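Receptor-type adenylate cyclase GRESAG 4.1 (Trypanosoma brucei, PDB 1FX2) catalyses the conversion of ATP to 3',5'-cyclic AMP and diphosphate with its magnesium-dependent class III catalytic domain, and could act as a receptor for an unknown ligand. Local coordinates at residues V202-V207 with V211-L216; Q175-H180 with T197-V202; W27-D32 with D96-E101; R43-L48 with F64-K69; Y52-V57 with P71-Q76. All blocks are in the same frame, centred on the assembly; numbering follows the deposited sequence.

Overall arrangement
The five contacts all belong to one class III cyclase catalytic domain, and four of them reach its seven-stranded mixed sheet. Along the chain, contact 3 encloses contacts 4 and 5, whose segments alternate; contact 2 and then contact 1 follow near the C-terminal end. Contacts 4 and 5, with centres 7 Å apart, share the hairpin of strands 55-60 and 63-68 at one end of the sheet. Contacts 1 and 2, also 7 Å apart, share Val-202 and strand 196-202 at the other end, so this end of the catalytic sheet is the one that meets the second subunit. Contact 3 lies off the sheet, its centre 25 to 30 Å from the others, and joins two helical regions.

Contact 1. Residues V202-V207 with V211-L216; sequences VALRGV and VKMYQL
Val-202 and Val-211 face each other as an antiparallel hydrogen-bonded pair, and their side chains lie on the same face of the sheet. Val-202 N donates to Val-211 O at 2.8 Å, and Val-211 N returns a bond of 2.8 Å to Val-202 O. Beta-branched valines suit this extended backbone and give the sheet a compact apolar surface. Leu-204 reaches over with one branch, CD1, which rests 3.7 Å from Val-211 CG2. The same CG2 methyl meets Val-207 CG1 at 4.1 Å, so two residues of the turn pack on one methyl. From farther along the strand, Met-213 lays its CG 3.7 Å from Val-202 CG2, the two side chains crossing at about a right angle. A bend at its second torsion (chi2 -63°) swings the thioether back along the strand, leaving Met-213 CE 4.1 Å from Leu-204 CD1. An unbranched, flexible methionine can follow this path.

What brings Leu-204 and Val-207 to the same valine is the type II turn that begins at the one and ends at the other, closed by Val-207 N to Leu-204 O at 3.1 Å. Gly-206 takes its third position with a phi of 90°, a backbone angle that suits glycine. The apolar patch packs against helix 159-169 through Arg-166, Asn-162, Met-163 and Thr-167, while strand 211-216 runs between strands 176-179 and 196-202.

Contact 2. Residues Q175-H180 with T197-V202; sequences QVLMTH and TALGDV
Leu-177 and Leu-199 lie on next-but-one strands of the class III cyclase sheet, their CA atoms 9.1 Å apart, with strand 211-216 threaded between and antiparallel to both. The backbones therefore bond to the middle strand, and the outer two meet across it by side chains. Leucine suits both places because its branched end is long enough to span an intervening strand. In each, CG stands opposite the carbonyl carbon (chi1 -64° in Leu-177, -61° in Leu-199), and the two side chains cross at about a right angle. Leu-177 also packs on Thr-167 of helix 159-169. Gly-200, next to Leu-199, has a positive phi of 88°, which suits glycine.

Gln-175 comes at Leu-199 from the opposite direction on an extended chain, its OE1 held by the backbone N of Asn-172. A single methyl makes both contacts: Leu-199 CD1 is 3.6 Å from Leu-177 CD2 and 4.0 Å from Gln-175 NE2.

Contact 3. Residues W27-D32 with D96-E101; sequences WAAHPD and DDSYRE
A single side-chain hydrogen bond, between His-30 and Ser-98, joins the end of helix 23-29 to helix 94-109 in a partly buried spot away from the sheet. His-30 NE2 and Ser-98 OG are 2.7 Å apart, and the bond is fairly straight at 162°. The hydroxyl comes to the edge of the imidazole near its plane, where the ring nitrogen directs its bonding.

His-30 is the first residue to leave helical angles after Ala-29, and its CG lies beside its own backbone N (chi1 -54°), a setting that carries the ring toward the neighbouring helix. Its own predecessor backs it: Ala-29 CB sits 3.7 Å above the ring plane, over the centre. A methyl is small enough to sit against the ring face, while the edge is left to the serine. Ser-98, equally compact, lets the two backbones come near, with Ala-29 CA and Ser-98 CA 8.2 Å apart; Leu-26 of helix 23-29 packs on Ser-98 too.

Ser-98 OG has a second, weak bond to the carbonyl of Ala-94. Imidazole and hydroxyl can each donate or accept a hydrogen bond; if the hydroxyl hydrogen is turned to Ala-94 O, His-30 NE2 would be the donor between the helices.

Contact 4. Residues R43-L48 with F64-K69; sequences RMVRSL and FMIASK
Phe-64, near the start of strand 63-68, carries most of the contact, its ring lying under Val-45 of helix 34-51. Val-45 CG1 stands 3.6 Å from the ring centroid and only 5° off the ring normal, a CH-pi contact centred over the face. The valine torsion places that methyl opposite the backbone N, which directs it at the ring. At the ring's edge comes Arg-46: its NE is 4.0 Å from Phe-64 CE2, and the guanidinium and ring planes are turned 77° apart, so Phe-64 CZ lies over a guanidinium face. Arginine suits this outer position because its extended chain runs past the edge of the ring while NH2 makes a salt bridge with Glu-56.

Met-65 points to the other face of the sheet, as alternation demands, and packs on Phe-17 and Val-57. Ile-66 returns to the helix side, where its CD1 is 4.0 Å from Val-45 CG1; the methyl over the phenylalanine ring thus touches the isoleucine as well.

Helix and strand run nearly parallel, with axes 7° apart in direction and 11.3 Å apart at closest. Phe-64 also meets His-42 edge-to-face, and its side chain is about 6 Å from that of Asp-62, so the apolar packing lies close to a predicted magnesium ligand. The chemistry divides accordingly: CH-pi and aliphatic contacts hold the buried part together, and the exposed arginine at its border has its charge met by Glu-56.

Contact 5. Residues Y52-V57 with P71-Q76; sequences YKCYEV and PFAAVQ
Tyr-52 OH, 2.9 Å from a water, is linked through that water to Gln-76 OE1 of helix 71-87, although the second step is weak. The water lies at the ring edge in its plane, where the phenol oxygen naturally bonds. Beneath this polar rim the two residues pack closely: Tyr-52 CE2 is 3.4 Å from Gln-76 CB, and the backbone C of Gln-76 lies 4.2 Å above the ring plane, over its centre. The side chains cross at about a right angle, with ring and amide planes 57° apart. Glutamine suits the place because its methylene foot can touch an aromatic ring while its chain, with CG beside the backbone N (chi1 -61°) and extended from there, carries the amide to the water.

One turn earlier the helix has an alanine, small enough for the chain to pass close by: Ala-73 CB is 3.6 Å from Tyr-52 O. Cys-54 SG, deeper in, is 4.4 Å from Ala-73 CB, and the cysteine also packs on Ile-66 and Leu-77.

Tyr-52 is the first residue to leave helical angles after helix 34-51, and Lys-53, with positive phi, is the C-prime residue of a Schellman motif. The chain then enters strand 55-60, passes back along 63-68 and continues into helix 71-87, part of the ferredoxin-like beta-alpha-beta-beta-alpha-beta core characteristic of class III nucleotidyl cyclases.

Contact 1. Residues V202-V207 with V211-L216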
# COMPACT_ATOMS: atom_id res chain seq x y z
N VAL A 202 1.70 3.14 6.92
CA VAL A 202 1.69 3.18 8.36
C VAL A 202 3.11 3.35 8.90
O VAL A 202 4.05 2.64 8.50
CB VAL A 202 1.10 1.82 8.95
CG1 VAL A 202 1.04 1.87 10.42
CG2 VAL A 202 -0.28 1.51 8.35
N ALA A 203 3.30 4.37 9.76
CA ALA A 203 4.58 4.52 10.41
C ALA A 203 4.66 3.47 11.51
O ALA A 203 3.79 3.42 12.35
CB ALA A 203 4.71 5.92 11.04
N LEU A 204 5.70 2.65 11.46
CA LEU A 204 5.96 1.57 12.41
C LEU A 204 7.17 1.93 13.26
O LEU A 204 8.23 2.31 12.76
CB LEU A 204 6.30 0.24 11.69
CG LEU A 204 5.25 -0.41 10.75
CD1 LEU A 204 5.80 -1.62 10.01
CD2 LEU A 204 4.04 -0.79 11.49
N ARG A 205 7.05 1.70 14.57
CA ARG A 205 8.15 1.98 15.48
C ARG A 205 9.37 1.15 15.10
O ARG A 205 9.27 -0.02 14.78
CB ARG A 205 7.72 1.70 16.93
CG ARG A 205 6.75 2.77 17.49
N GLY A 206 10.53 1.80 15.07
CA GLY A 206 11.75 1.07 14.75
C GLY A 206 12.09 1.04 13.28
O GLY A 206 13.27 1.00 12.93
N VAL A 207 11.06 1.12 12.44
CA VAL A 207 11.25 1.07 10.98
C VAL A 207 11.31 2.52 10.47
O VAL A 207 10.38 3.30 10.70
CB VAL A 207 10.04 0.36 10.34
CG1 VAL A 207 10.24 0.28 8.79
CG2 VAL A 207 9.89 -1.08 10.92
N VAL A 211 5.28 2.14 6.01
CA VAL A 211 5.08 0.92 5.25
C VAL A 211 3.66 0.89 4.69
O VAL A 211 2.70 1.03 5.42
CB VAL A 211 5.28 -0.31 6.18
CG1 VAL A 211 4.99 -1.63 5.42
CG2 VAL A 211 6.76 -0.32 6.64
N LYS A 212 3.56 0.64 3.37
CA LYS A 212 2.26 0.58 2.70
C LYS A 212 1.69 -0.84 3.03
O LYS A 212 2.40 -1.82 2.72
CB LYS A 212 2.45 0.74 1.19
CG LYS A 212 2.66 2.19 0.73
CD LYS A 212 4.14 2.58 0.60
CE LYS A 212 4.30 4.11 0.46
NZ LYS A 212 5.76 4.42 0.27
N MET A 213 0.52 -0.86 3.65
CA MET A 213 -0.15 -2.07 4.12
C MET A 213 -1.32 -2.45 3.28
O MET A 213 -2.05 -1.57 2.77
CB MET A 213 -0.70 -1.88 5.53
CG MET A 213 0.26 -1.65 6.55
SD MET A 213 1.29 -3.11 6.64
CE MET A 213 2.37 -2.37 7.91
N TYR A 214 -1.52 -3.75 3.10
CA TYR A 214 -2.65 -4.27 2.40
C TYR A 214 -3.37 -5.24 3.31
O TYR A 214 -2.74 -6.13 3.89
CB TYR A 214 -2.18 -4.98 1.11
CG TYR A 214 -1.72 -4.00 0.07
CD1 TYR A 214 -0.47 -3.40 0.18
CD2 TYR A 214 -2.62 -3.54 -0.88
CE1 TYR A 214 -0.14 -2.32 -0.64
CE2 TYR A 214 -2.27 -2.47 -1.72
CZ TYR A 214 -1.04 -1.90 -1.54
OH TYR A 214 -0.72 -0.83 -2.40
N GLN A 215 -4.68 -5.12 3.35
CA GLN A 215 -5.51 -6.05 4.12
C GLN A 215 -5.88 -7.16 3.20
O GLN A 215 -6.51 -6.93 2.14
CB GLN A 215 -6.72 -5.27 4.62
CG GLN A 215 -7.82 -6.17 5.21
CD GLN A 215 -8.99 -5.34 5.65
OE1 GLN A 215 -10.10 -5.36 5.01
NE2 GLN A 215 -8.76 -4.50 6.59
N LEU A 216 -5.58 -8.39 3.61
CA LEU A 216 -6.04 -9.57 2.83
C LEU A 216 -7.41 -9.90 3.25
O LEU A 216 -7.63 -10.29 4.43
CB LEU A 216 -5.05 -10.77 3.09
CG LEU A 216 -5.49 -12.09 2.44
CD1 LEU A 216 -5.16 -11.97 0.92
CD2 LEU A 216 -4.58 -13.17 2.97

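Contact 2. Residues Q175-H180 with T197-V202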
# COMPACT_ATOMS: atom_id res chain seq x y z
N GLN A 175 -7.81 -10.06 11.35
CA GLN A 175 -7.31 -9.30 10.21
C GLN A 175 -5.91 -9.82 9.83
O GLN A 175 -5.10 -10.19 10.68
CB GLN A 175 -7.17 -7.82 10.69
CG GLN A 175 -6.94 -6.81 9.50
CD GLN A 175 -6.99 -5.40 10.00
OE1 GLN A 175 -6.62 -5.12 11.12
NE2 GLN A 175 -7.37 -4.46 9.14
N VAL A 176 -5.68 -9.86 8.51
CA VAL A 176 -4.39 -10.27 7.95
C VAL A 176 -3.85 -9.09 7.15
O VAL A 176 -4.52 -8.57 6.24
CB VAL A 176 -4.56 -11.47 6.96
CG1 VAL A 176 -3.17 -11.83 6.33
CG2 VAL A 176 -5.14 -12.71 7.76
N LEU A 177 -2.67 -8.59 7.57
CA LEU A 177 -2.01 -7.51 6.83
C LEU A 177 -0.79 -8.04 6.11
O LEU A 177 -0.06 -8.92 6.63
CB LEU A 177 -1.49 -6.46 7.82
CG LEU A 177 -2.65 -5.76 8.60
CD1 LEU A 177 -2.01 -4.68 9.57
CD2 LEU A 177 -3.72 -5.12 7.71
N MET A 178 -0.58 -7.53 4.91
CA MET A 178 0.60 -7.87 4.12
C MET A 178 1.28 -6.56 3.75
O MET A 178 0.60 -5.58 3.38
CB MET A 178 0.20 -8.59 2.81
CG MET A 178 -0.67 -9.88 2.87
SD MET A 178 -1.33 -10.28 1.17
CE MET A 178 -0.15 -9.66 0.47
N THR A 179 2.60 -6.54 3.76
CA THR A 179 3.26 -5.32 3.26
C THR A 179 3.14 -5.31 1.74
O THR A 179 2.90 -6.34 1.10
CB THR A 179 4.79 -5.35 3.61
OG1 THR A 179 5.31 -6.58 3.02
CG2 THR A 179 4.97 -5.41 5.15
N HIS A 180 3.41 -4.16 1.16
CA HIS A 180 3.43 -4.13 -0.29
C HIS A 180 4.49 -5.06 -0.83
O HIS A 180 4.31 -5.61 -1.89
CB HIS A 180 3.69 -2.67 -0.75
CG HIS A 180 3.64 -2.51 -2.24
ND1 HIS A 180 4.74 -2.44 -3.05
CD2 HIS A 180 2.55 -2.45 -3.05
CE1 HIS A 180 4.34 -2.34 -4.32
NE2 HIS A 180 3.02 -2.35 -4.33
N THR A 197 -7.43 -5.02 0.22
CA THR A 197 -7.88 -3.64 0.38
C THR A 197 -6.67 -2.83 0.81
O THR A 197 -5.97 -3.20 1.79
CB THR A 197 -8.92 -3.54 1.43
OG1 THR A 197 -10.06 -4.30 0.98
CG2 THR A 197 -9.29 -2.04 1.67
N ALA A 198 -6.30 -1.80 0.03
CA ALA A 198 -5.20 -0.94 0.44
C ALA A 198 -5.52 -0.15 1.68
O ALA A 198 -6.58 0.46 1.77
CB ALA A 198 -4.85 0.09 -0.71
N LEU A 199 -4.56 -0.11 2.61
CA LEU A 199 -4.75 0.66 3.79
C LEU A 199 -3.78 1.87 3.79
O LEU A 199 -3.71 2.55 4.81
CB LEU A 199 -4.59 -0.24 5.06
CG LEU A 199 -5.59 -1.43 5.21
CD1 LEU A 199 -5.35 -2.19 6.52
CD2 LEU A 199 -7.03 -1.07 5.17
N GLY A 200 -3.09 2.16 2.70
CA GLY A 200 -2.18 3.34 2.64
C GLY A 200 -0.74 3.08 3.10
O GLY A 200 -0.14 2.08 2.71
N ASP A 201 -0.25 3.89 4.04
CA ASP A 201 1.09 3.69 4.68
C ASP A 201 0.99 3.95 6.15
O ASP A 201 0.33 4.89 6.59
CB ASP A 201 2.29 4.51 4.17
CG ASP A 201 2.03 5.36 2.97
OD1 ASP A 201 0.92 5.30 2.38
OD2 ASP A 201 2.98 6.12 2.60
N VAL A 202 1.70 3.14 6.92
CA VAL A 202 1.69 3.18 8.36
C VAL A 202 3.11 3.35 8.90
O VAL A 202 4.05 2.64 8.50
CB VAL A 202 1.10 1.82 8.95
CG1 VAL A 202 1.04 1.87 10.42
CG2 VAL A 202 -0.28 1.51 8.35

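Contact 3. Residues W27-D32 with D96-E101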
# COMPACT_ATOMS: atom_id res chain seq x y z
N TRP A 27 -7.03 -15.08 29.08
CA TRP A 27 -6.54 -16.06 30.10
C TRP A 27 -7.03 -15.59 31.46
O TRP A 27 -7.34 -16.47 32.27
CB TRP A 27 -5.02 -16.01 30.14
CG TRP A 27 -4.41 -16.97 29.10
CD1 TRP A 27 -3.95 -16.65 27.82
CD2 TRP A 27 -4.23 -18.40 29.26
NE1 TRP A 27 -3.50 -17.83 27.19
CE2 TRP A 27 -3.67 -18.89 28.05
CE3 TRP A 27 -4.46 -19.31 30.34
CZ2 TRP A 27 -3.32 -20.25 27.85
CZ3 TRP A 27 -4.13 -20.64 30.17
CH2 TRP A 27 -3.56 -21.12 28.92
N ALA A 28 -7.13 -14.28 31.72
CA ALA A 28 -7.61 -13.87 33.07
C ALA A 28 -9.04 -14.20 33.26
O ALA A 28 -9.48 -14.65 34.37
CB ALA A 28 -7.40 -12.38 33.29
N ALA A 29 -9.88 -14.01 32.24
CA ALA A 29 -11.30 -14.29 32.33
C ALA A 29 -11.70 -15.73 32.19
O ALA A 29 -12.66 -16.18 32.83
CB ALA A 29 -12.06 -13.48 31.22
N HIS A 30 -10.92 -16.51 31.44
CA HIS A 30 -11.29 -17.88 31.10
C HIS A 30 -10.13 -18.84 31.29
O HIS A 30 -9.73 -19.59 30.41
CB HIS A 30 -11.69 -17.92 29.63
CG HIS A 30 -12.76 -16.92 29.28
ND1 HIS A 30 -14.00 -16.89 29.91
CD2 HIS A 30 -12.74 -15.88 28.42
CE1 HIS A 30 -14.69 -15.86 29.44
NE2 HIS A 30 -13.96 -15.23 28.53
N PRO A 31 -9.62 -18.92 32.52
CA PRO A 31 -8.47 -19.83 32.75
C PRO A 31 -8.78 -21.32 32.58
O PRO A 31 -7.86 -22.11 32.30
CB PRO A 31 -8.08 -19.53 34.23
CG PRO A 31 -9.42 -19.17 34.81
CD PRO A 31 -10.03 -18.21 33.77
N ASP A 32 -10.03 -21.71 32.67
CA ASP A 32 -10.42 -23.09 32.48
C ASP A 32 -10.79 -23.42 31.01
O ASP A 32 -10.92 -24.56 30.64
CB ASP A 32 -11.63 -23.37 33.37
CG ASP A 32 -11.26 -23.47 34.85
OD1 ASP A 32 -10.07 -23.63 35.20
OD2 ASP A 32 -12.20 -23.40 35.67
N ASP A 96 -16.29 -15.18 22.45
CA ASP A 96 -16.99 -14.18 21.63
C ASP A 96 -17.65 -13.13 22.52
O ASP A 96 -17.58 -11.93 22.23
CB ASP A 96 -17.99 -14.89 20.74
CG ASP A 96 -17.32 -15.66 19.64
OD1 ASP A 96 -17.05 -16.87 19.79
OD2 ASP A 96 -16.95 -14.99 18.64
N ASP A 97 -18.25 -13.57 23.62
CA ASP A 97 -18.83 -12.57 24.54
C ASP A 97 -17.78 -11.65 25.07
O ASP A 97 -18.00 -10.44 25.14
CB ASP A 97 -19.49 -13.32 25.75
CG ASP A 97 -20.78 -14.02 25.37
OD1 ASP A 97 -21.31 -13.85 24.28
OD2 ASP A 97 -21.24 -14.84 26.19
N SER A 98 -16.58 -12.17 25.43
CA SER A 98 -15.51 -11.29 25.92
C SER A 98 -15.06 -10.28 24.83
O SER A 98 -14.97 -9.09 25.14
CB SER A 98 -14.26 -12.07 26.32
OG SER A 98 -14.58 -12.76 27.57
N TYR A 99 -14.85 -10.72 23.60
CA TYR A 99 -14.42 -9.75 22.60
C TYR A 99 -15.45 -8.68 22.39
O TYR A 99 -15.04 -7.54 22.17
CB TYR A 99 -14.16 -10.47 21.27
CG TYR A 99 -12.78 -11.18 21.21
CD1 TYR A 99 -12.74 -12.57 20.89
CD2 TYR A 99 -11.56 -10.47 21.37
CE1 TYR A 99 -11.52 -13.21 20.74
CE2 TYR A 99 -10.34 -11.12 21.22
CZ TYR A 99 -10.36 -12.48 20.89
OH TYR A 99 -9.15 -13.16 20.71
N ARG A 100 -16.73 -9.06 22.34
CA ARG A 100 -17.78 -8.06 22.16
C ARG A 100 -17.81 -7.06 23.32
O ARG A 100 -17.91 -5.87 23.05
CB ARG A 100 -19.10 -8.76 21.92
CG ARG A 100 -19.11 -9.42 20.55
CD ARG A 100 -20.43 -10.02 20.21
NE ARG A 100 -20.62 -11.26 21.00
CZ ARG A 100 -21.31 -12.31 20.63
NH1 ARG A 100 -22.01 -12.30 19.49
NH2 ARG A 100 -21.31 -13.36 21.43
N GLU A 101 -17.69 -7.56 24.56
CA GLU A 101 -17.68 -6.63 25.71
C GLU A 101 -16.50 -5.70 25.61
O GLU A 101 -16.60 -4.49 25.94
CB GLU A 101 -17.67 -7.44 27.00
CG GLU A 101 -18.93 -8.13 27.34
CD GLU A 101 -18.78 -9.30 28.35
OE1 GLU A 101 -17.67 -9.44 28.94
OE2 GLU A 101 -19.76 -10.09 28.55

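Contact 4. Residues R43-L48 with F64-K69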
# COMPACT_ATOMS: atom_id res chain seq x y z
N ARG A 43 -2.98 -26.82 17.06
CA ARG A 43 -3.17 -27.94 16.15
C ARG A 43 -3.62 -27.47 14.77
O ARG A 43 -3.15 -27.96 13.74
CB ARG A 43 -4.20 -28.89 16.76
CG ARG A 43 -3.70 -29.64 17.92
CD ARG A 43 -4.72 -30.76 18.18
NE ARG A 43 -6.06 -30.26 18.54
CZ ARG A 43 -6.42 -29.97 19.80
NH1 ARG A 43 -5.53 -30.11 20.80
NH2 ARG A 43 -7.68 -29.70 20.07
N MET A 44 -4.56 -26.49 14.72
CA MET A 44 -5.02 -25.98 13.41
C MET A 44 -3.89 -25.25 12.67
O MET A 44 -3.73 -25.48 11.47
CB MET A 44 -6.23 -25.09 13.58
CG MET A 44 -7.48 -25.90 14.01
SD MET A 44 -8.99 -24.89 13.95
CE MET A 44 -8.71 -23.90 15.50
N VAL A 45 -3.15 -24.39 13.38
CA VAL A 45 -2.05 -23.67 12.68
C VAL A 45 -1.03 -24.70 12.15
O VAL A 45 -0.60 -24.58 11.02
CB VAL A 45 -1.40 -22.60 13.64
CG1 VAL A 45 -0.20 -22.01 12.94
CG2 VAL A 45 -2.46 -21.49 13.99
N ARG A 46 -0.68 -25.71 12.96
CA ARG A 46 0.33 -26.66 12.53
C ARG A 46 -0.16 -27.51 11.42
O ARG A 46 0.66 -27.83 10.50
CB ARG A 46 0.85 -27.43 13.71
CG ARG A 46 1.70 -26.59 14.60
CD ARG A 46 2.15 -27.27 15.88
NE ARG A 46 3.12 -26.47 16.54
CZ ARG A 46 3.30 -26.42 17.83
NH1 ARG A 46 2.48 -27.12 18.69
NH2 ARG A 46 4.38 -25.88 18.25
N SER A 47 -1.45 -27.83 11.37
CA SER A 47 -1.99 -28.57 10.25
C SER A 47 -1.81 -27.77 8.96
O SER A 47 -1.48 -28.35 7.87
CB SER A 47 -3.46 -28.83 10.47
OG SER A 47 -4.01 -29.48 9.39
N LEU A 48 -2.07 -26.46 9.04
CA LEU A 48 -1.89 -25.61 7.88
C LEU A 48 -0.43 -25.45 7.47
O LEU A 48 -0.15 -25.31 6.24
CB LEU A 48 -2.54 -24.22 8.18
CG LEU A 48 -4.04 -24.36 8.36
CD1 LEU A 48 -4.60 -22.97 8.71
CD2 LEU A 48 -4.75 -24.93 7.10
N PHE A 64 3.02 -17.39 16.80
CA PHE A 64 3.76 -18.23 15.81
C PHE A 64 4.64 -17.33 14.94
O PHE A 64 4.26 -16.18 14.60
CB PHE A 64 2.82 -19.02 14.85
CG PHE A 64 2.39 -20.33 15.37
CD1 PHE A 64 1.36 -20.41 16.27
CD2 PHE A 64 2.99 -21.51 14.95
CE1 PHE A 64 0.95 -21.64 16.73
CE2 PHE A 64 2.61 -22.72 15.38
CZ PHE A 64 1.55 -22.83 16.30
N MET A 65 5.81 -17.88 14.59
CA MET A 65 6.69 -17.27 13.53
C MET A 65 6.83 -18.40 12.53
O MET A 65 7.37 -19.48 12.84
CB MET A 65 8.04 -16.80 14.11
CG MET A 65 8.91 -16.23 12.96
SD MET A 65 10.53 -15.88 13.73
CE MET A 65 11.53 -15.39 12.29
N ILE A 66 6.40 -18.14 11.30
CA ILE A 66 6.37 -19.19 10.23
C ILE A 66 7.10 -18.64 8.98
O ILE A 66 6.96 -17.45 8.67
CB ILE A 66 4.89 -19.48 9.83
CG1 ILE A 66 4.12 -20.07 11.04
CG2 ILE A 66 4.84 -20.52 8.64
CD1 ILE A 66 2.63 -19.98 10.89
N ALA A 67 7.95 -19.49 8.36
CA ALA A 67 8.66 -19.04 7.14
C ALA A 67 8.18 -19.84 5.94
O ALA A 67 7.76 -20.98 6.06
CB ALA A 67 10.20 -19.24 7.31
N SER A 68 8.22 -19.24 4.78
CA SER A 68 7.77 -19.96 3.56
C SER A 68 8.70 -19.60 2.38
O SER A 68 9.09 -18.45 2.24
CB SER A 68 6.38 -19.47 3.17
OG SER A 68 5.96 -20.13 1.99
N LYS A 69 9.07 -20.62 1.61
CA LYS A 69 9.83 -20.37 0.34
C LYS A 69 8.94 -19.77 -0.73
O LYS A 69 9.42 -19.19 -1.67
CB LYS A 69 10.34 -21.72 -0.18
CG LYS A 69 11.36 -22.31 0.67
CD LYS A 69 11.72 -23.70 0.04
CE LYS A 69 12.69 -24.42 0.91
NZ LYS A 69 13.13 -25.70 0.25

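Contact 5. Residues Y52-V57 with P71-Q76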
# COMPACT_ATOMS: atom_id res chain seq x y z
N TYR A 52 0.51 -26.36 3.59
CA TYR A 52 1.11 -25.37 2.69
C TYR A 52 2.63 -25.45 2.60
O TYR A 52 3.27 -24.52 2.02
CB TYR A 52 0.59 -23.93 3.01
CG TYR A 52 -0.85 -23.86 2.73
CD1 TYR A 52 -1.83 -23.94 3.75
CD2 TYR A 52 -1.26 -23.78 1.43
CE1 TYR A 52 -3.16 -23.93 3.42
CE2 TYR A 52 -2.57 -23.78 1.09
CZ TYR A 52 -3.53 -23.85 2.11
OH TYR A 52 -4.88 -23.82 1.84
N LYS A 53 3.24 -26.52 3.16
CA LYS A 53 4.70 -26.77 3.03
C LYS A 53 5.55 -25.64 3.53
O LYS A 53 6.59 -25.29 2.95
CB LYS A 53 5.07 -27.11 1.56
CG LYS A 53 4.24 -28.33 1.10
CD LYS A 53 4.56 -28.72 -0.34
CE LYS A 53 3.92 -30.07 -0.70
NZ LYS A 53 2.70 -29.89 -1.52
N CYS A 54 5.03 -24.96 4.57
CA CYS A 54 5.78 -23.89 5.23
C CYS A 54 6.63 -24.46 6.37
O CYS A 54 6.61 -25.72 6.61
CB CYS A 54 4.77 -22.81 5.75
SG CYS A 54 3.93 -21.90 4.47
N TYR A 55 7.29 -23.60 7.15
CA TYR A 55 8.19 -24.07 8.17
C TYR A 55 7.94 -23.30 9.45
O TYR A 55 7.98 -22.07 9.48
CB TYR A 55 9.64 -23.76 7.68
CG TYR A 55 10.74 -24.15 8.65
CD1 TYR A 55 11.04 -25.48 8.86
CD2 TYR A 55 11.46 -23.17 9.32
CE1 TYR A 55 12.08 -25.84 9.71
CE2 TYR A 55 12.51 -23.52 10.21
CZ TYR A 55 12.79 -24.87 10.38
OH TYR A 55 13.82 -25.20 11.24
N GLU A 56 7.71 -24.04 10.53
CA GLU A 56 7.53 -23.38 11.80
C GLU A 56 8.89 -22.97 12.31
O GLU A 56 9.71 -23.88 12.67
CB GLU A 56 6.83 -24.34 12.80
CG GLU A 56 6.53 -23.70 14.19
CD GLU A 56 5.77 -24.67 15.09
OE1 GLU A 56 5.04 -25.51 14.58
OE2 GLU A 56 6.05 -24.54 16.30
N VAL A 57 9.15 -21.67 12.50
CA VAL A 57 10.45 -21.23 13.00
C VAL A 57 10.43 -21.39 14.51
O VAL A 57 11.38 -21.97 15.10
CB VAL A 57 10.71 -19.76 12.62
CG1 VAL A 57 12.08 -19.30 13.17
CG2 VAL A 57 10.57 -19.63 11.09
N PRO A 71 5.70 -17.05 -1.52
CA PRO A 71 4.85 -16.00 -0.98
C PRO A 71 3.38 -16.41 -1.07
O PRO A 71 2.61 -16.17 -0.13
CB PRO A 71 5.14 -14.81 -1.89
CG PRO A 71 6.53 -15.08 -2.41
CD PRO A 71 6.58 -16.54 -2.62
N PHE A 72 2.95 -17.07 -2.15
CA PHE A 72 1.51 -17.42 -2.29
C PHE A 72 1.14 -18.50 -1.24
O PHE A 72 0.02 -18.42 -0.70
CB PHE A 72 1.17 -17.92 -3.73
CG PHE A 72 -0.31 -18.04 -4.01
CD1 PHE A 72 -1.13 -16.95 -3.88
CD2 PHE A 72 -0.84 -19.25 -4.43
CE1 PHE A 72 -2.51 -17.08 -4.20
CE2 PHE A 72 -2.21 -19.35 -4.74
CZ PHE A 72 -2.96 -18.28 -4.62
N ALA A 73 2.04 -19.41 -0.92
CA ALA A 73 1.68 -20.40 0.07
C ALA A 73 1.45 -19.73 1.40
O ALA A 73 0.58 -20.16 2.15
CB ALA A 73 2.81 -21.45 0.19
N ALA A 74 2.23 -18.72 1.73
CA ALA A 74 2.07 -18.04 3.01
C ALA A 74 0.71 -17.32 3.03
O ALA A 74 0.01 -17.28 4.06
CB ALA A 74 3.18 -17.03 3.16
N VAL A 75 0.33 -16.66 1.93
CA VAL A 75 -0.92 -15.99 1.85
C VAL A 75 -2.05 -17.01 1.94
O VAL A 75 -3.07 -16.77 2.66
CB VAL A 75 -1.00 -15.22 0.52
CG1 VAL A 75 -2.41 -14.73 0.23
CG2 VAL A 75 -0.06 -14.07 0.62
N GLN A 76 -1.93 -18.16 1.26
CA GLN A 76 -2.98 -19.17 1.40
C GLN A 76 -3.09 -19.70 2.79
O GLN A 76 -4.24 -19.94 3.30
CB GLN A 76 -2.74 -20.40 0.50
CG GLN A 76 -2.72 -20.00 -1.00
CD GLN A 76 -2.38 -21.22 -1.87
OE1 GLN A 76 -3.25 -21.80 -2.51
NE2 GLN A 76 -1.13 -21.65 -1.82
O HOH W 1 -5.91 -23.03 -0.73